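Local coordinates for protein sphingomyelinase C (Streptomyces griseocarneus, PDB 7CNE) that belongs to the endonuclease/exonuclease/phosphatase family and has a DNase I-like fold, at residues A[10-21]-A[45-56]. Residues are numbered along the deposited sequence; the frame is centred on the assembly and turned at random. Where two conformers were deposited one is given.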
# COMPACT_ATOMS: atom_id res chain seq x y z
N LEU A 10 16.44 4.33 -5.34
CA LEU A 10 15.47 4.91 -4.43
C LEU A 10 15.11 3.94 -3.31
O LEU A 10 15.10 2.72 -3.50
CB LEU A 10 14.17 5.32 -5.16
CG LEU A 10 14.18 6.46 -6.18
CD1 LEU A 10 12.74 6.89 -6.50
CD2 LEU A 10 14.99 7.64 -5.67
N LYS A 11 14.78 4.51 -2.15
CA LYS A 11 14.29 3.76 -0.99
C LYS A 11 12.78 3.93 -0.91
O LYS A 11 12.29 5.06 -0.83
CB LYS A 11 14.94 4.30 0.28
CG LYS A 11 15.16 3.30 1.39
CD LYS A 11 16.44 3.68 2.14
CE LYS A 11 16.87 2.58 3.08
NZ LYS A 11 16.67 2.95 4.52
N VAL A 12 12.04 2.83 -0.92
CA VAL A 12 10.58 2.91 -1.02
C VAL A 12 9.94 2.14 0.14
O VAL A 12 10.22 0.95 0.33
CB VAL A 12 10.06 2.37 -2.37
CG1 VAL A 12 8.53 2.48 -2.42
CG2 VAL A 12 10.71 3.17 -3.52
N LEU A 13 9.08 2.83 0.89
CA LEU A 13 8.31 2.22 1.97
C LEU A 13 6.89 1.94 1.50
O LEU A 13 6.25 2.79 0.89
CB LEU A 13 8.27 3.14 3.20
CG LEU A 13 7.21 2.87 4.27
CD1 LEU A 13 7.54 1.60 5.08
CD2 LEU A 13 7.08 4.08 5.21
N THR A 14 6.39 0.74 1.80
CA THR A 14 4.96 0.48 1.68
C THR A 14 4.46 0.08 3.05
O THR A 14 5.10 -0.71 3.75
CB THR A 14 4.64 -0.59 0.60
OG1 THR A 14 3.23 -0.79 0.54
CG2 THR A 14 5.34 -1.93 0.85
N TYR A 15 3.32 0.64 3.46
CA TYR A 15 2.81 0.45 4.82
C TYR A 15 1.29 0.53 4.84
O TYR A 15 0.71 1.56 4.46
CB TYR A 15 3.40 1.48 5.77
CG TYR A 15 3.07 1.23 7.23
CD1 TYR A 15 3.25 -0.02 7.81
CD2 TYR A 15 2.57 2.26 8.03
CE1 TYR A 15 2.97 -0.24 9.16
CE2 TYR A 15 2.28 2.05 9.36
CZ TYR A 15 2.48 0.81 9.93
OH TYR A 15 2.19 0.64 11.27
N ASN A 16 0.65 -0.53 5.31
CA ASN A 16 -0.79 -0.54 5.51
C ASN A 16 -1.06 0.03 6.90
O ASN A 16 -0.71 -0.59 7.91
CB ASN A 16 -1.34 -1.96 5.37
CG ASN A 16 -2.86 -2.04 5.51
OD1 ASN A 16 -3.45 -1.36 6.35
ND2 ASN A 16 -3.49 -2.89 4.70
N THR A 17 -1.71 1.19 6.95
CA THR A 17 -1.85 1.97 8.18
C THR A 17 -3.03 1.58 9.06
O THR A 17 -3.09 2.04 10.20
CB THR A 17 -1.99 3.46 7.87
OG1 THR A 17 -3.22 3.68 7.17
CG2 THR A 17 -0.81 3.97 7.04
N PHE A 18 -3.99 0.80 8.55
CA PHE A 18 -5.17 0.41 9.32
C PHE A 18 -5.85 1.63 9.97
O PHE A 18 -6.13 1.66 11.17
CB PHE A 18 -4.81 -0.65 10.36
CG PHE A 18 -6.00 -1.24 11.06
CD1 PHE A 18 -7.06 -1.77 10.33
CD2 PHE A 18 -6.07 -1.27 12.45
CE1 PHE A 18 -8.15 -2.33 10.97
CE2 PHE A 18 -7.17 -1.83 13.10
CZ PHE A 18 -8.21 -2.35 12.36
N LEU A 19 -6.10 2.66 9.16
CA LEU A 19 -6.77 3.86 9.65
C LEU A 19 -8.21 3.88 9.14
O LEU A 19 -8.58 4.65 8.25
CB LEU A 19 -6.01 5.11 9.24
CG LEU A 19 -4.64 5.30 9.89
CD1 LEU A 19 -3.94 6.49 9.24
CD2 LEU A 19 -4.78 5.47 11.40
N MET A 20 -9.02 2.99 9.72
CA MET A 20 -10.42 2.93 9.37
C MET A 20 -11.12 4.22 9.80
O MET A 20 -10.67 4.93 10.70
CB MET A 20 -11.09 1.72 10.02
CG MET A 20 -10.42 0.40 9.66
SD MET A 20 -11.53 -1.02 9.47
CE MET A 20 -12.09 -0.77 7.79
N SER A 21 -12.22 4.51 9.12
CA SER A 21 -13.02 5.70 9.42
C SER A 21 -13.36 5.76 10.90
O SER A 21 -13.80 4.77 11.50
CB SER A 21 -14.29 5.68 8.57
OG SER A 21 -15.37 6.31 9.24
N GLY A 45 13.54 8.71 6.26
CA GLY A 45 14.68 8.41 5.42
C GLY A 45 14.34 7.72 4.12
O GLY A 45 15.24 7.18 3.47
N ASN A 46 13.08 7.71 3.72
CA ASN A 46 12.71 7.11 2.45
C ASN A 46 12.67 8.16 1.35
O ASN A 46 12.65 9.36 1.60
CB ASN A 46 11.35 6.42 2.57
CG ASN A 46 11.34 5.39 3.67
OD1 ASN A 46 12.06 4.39 3.59
ND2 ASN A 46 10.55 5.63 4.71
N ASP A 47 12.64 7.68 0.11
CA ASP A 47 12.38 8.55 -1.03
C ASP A 47 10.90 8.59 -1.40
O ASP A 47 10.39 9.64 -1.81
CB ASP A 47 13.20 8.07 -2.22
CG ASP A 47 14.67 8.27 -2.00
OD1 ASP A 47 15.07 9.45 -2.00
OD2 ASP A 47 15.40 7.28 -1.80
N VAL A 48 10.21 7.46 -1.28
CA VAL A 48 8.79 7.35 -1.62
C VAL A 48 8.13 6.55 -0.52
O VAL A 48 8.71 5.58 -0.01
CB VAL A 48 8.59 6.66 -3.00
CG1 VAL A 48 7.11 6.56 -3.35
CG2 VAL A 48 9.37 7.40 -4.10
N VAL A 49 6.92 6.96 -0.14
CA VAL A 49 6.09 6.25 0.84
C VAL A 49 4.74 5.98 0.19
O VAL A 49 4.10 6.91 -0.33
CB VAL A 49 5.92 7.04 2.16
CG1 VAL A 49 5.00 6.28 3.13
CG2 VAL A 49 7.29 7.31 2.81
N VAL A 50 4.31 4.72 0.21
CA VAL A 50 2.99 4.32 -0.27
C VAL A 50 2.22 3.76 0.92
O VAL A 50 2.64 2.78 1.54
CB VAL A 50 3.08 3.28 -1.41
CG1 VAL A 50 1.68 2.96 -1.94
CG2 VAL A 50 3.95 3.80 -2.55
N LEU A 51 1.08 4.38 1.22
CA LEU A 51 0.24 3.99 2.33
C LEU A 51 -1.04 3.32 1.83
O LEU A 51 -1.59 3.71 0.80
CB LEU A 51 -0.14 5.19 3.20
CG LEU A 51 1.05 5.98 3.76
CD1 LEU A 51 0.51 7.17 4.56
CD2 LEU A 51 1.89 5.07 4.64
N GLN A 52 -1.53 2.35 2.60
CA GLN A 52 -2.85 1.77 2.38
C GLN A 52 -3.71 1.99 3.62
O GLN A 52 -3.20 2.30 4.70
CB GLN A 52 -2.77 0.27 2.06
CG GLN A 52 -1.90 -0.08 0.87
CD GLN A 52 -0.43 -0.17 1.25
OE1 GLN A 52 -0.09 -0.67 2.32
NE2 GLN A 52 0.44 0.31 0.37
N GLU A 53 -5.02 1.82 3.42
CA GLU A 53 -6.05 1.90 4.46
C GLU A 53 -6.04 3.24 5.19
O GLU A 53 -6.41 3.34 6.37
CB GLU A 53 -5.94 0.72 5.44
CG GLU A 53 -6.15 -0.61 4.71
CD GLU A 53 -6.46 -1.78 5.64
OE1 GLU A 53 -6.82 -1.56 6.82
OE2 GLU A 53 -6.35 -2.94 5.18
N ALA A 54 -5.64 4.30 4.49
CA ALA A 54 -5.74 5.66 5.02
C ALA A 54 -7.17 6.19 4.79
O ALA A 54 -7.40 7.15 4.05
CB ALA A 54 -4.69 6.56 4.38
N PHE A 55 -8.13 5.51 5.42
CA PHE A 55 -9.54 5.69 5.12
C PHE A 55 -10.16 6.86 5.88
O PHE A 55 -11.04 7.56 5.36
CB PHE A 55 -10.33 4.43 5.47
CG PHE A 55 -10.01 3.23 4.62
CD1 PHE A 55 -10.03 3.31 3.24
CD2 PHE A 55 -9.72 2.00 5.22
CE1 PHE A 55 -9.76 2.18 2.46
CE2 PHE A 55 -9.44 0.87 4.45
CZ PHE A 55 -9.46 0.96 3.08
N ASP A 56 -9.76 7.05 7.14
CA ASP A 56 -10.29 8.15 7.92
C ASP A 56 -9.75 9.47 7.38
O ASP A 56 -8.54 9.70 7.38
CB ASP A 56 -9.94 8.00 9.39
CG ASP A 56 -10.56 9.08 10.24
OD1 ASP A 56 -11.79 9.04 10.43
OD2 ASP A 56 -9.82 9.99 10.67
O HOH W 1 13.68 4.23 5.75
O HOH W 2 -15.08 9.09 9.56
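Asn16 and Glu53 meet where two parallel strands, 12-19 and 48-54, run side by side as the two strands of a beta-alpha-beta unit joined through helix 30-39, inside one of the large mixed sheets of this DNase I-like fold. Asn16 ND2 donates to Glu53 OE2 at 2.9 Å, nearly straight at 168°; the acceptor lies in the amide plane, yet the donor comes from above the carboxylate plane, the two planes being turned 72° apart. CG of Asn16 stands anti to its own N (chi1 -177°), which carries the amide over to Glu53, while OD1 takes Phe18 N in an Asx turn. ND2 also donates to Asp194 OD2, and His150 packs against both Asn16 and Glu53; the Glu53 side chain lies about 4 Å from a bound succinic acid, probably from the crystallisation liquor.

One residue on from Asn16, Thr17 gives Gln52 O two donors, N at 2.9 Å and OG1 at 2.8 Å. Parallel pairing continues backward through Tyr15, Val50 and Leu13, with Leu13 CD2 alongside Val49 CG1 at 3.7 Å on the face carrying Tyr15 and Leu51. Farther along, Leu19 O accepts from Asp56 N, and Asp56, the N-cap of helix 57-66, takes Ala59 N on OD2 and Thr22 OG1 on OD1. At the N-terminal end of the pairing, Lys11 O accepts both Asp47 N and Val48 N, while Trp108 NE1 is hydrogen-bonded to Asp47 OD1 and Lys11 N meets the anti lone pair of Asp47 OD2 at 2.9 Å.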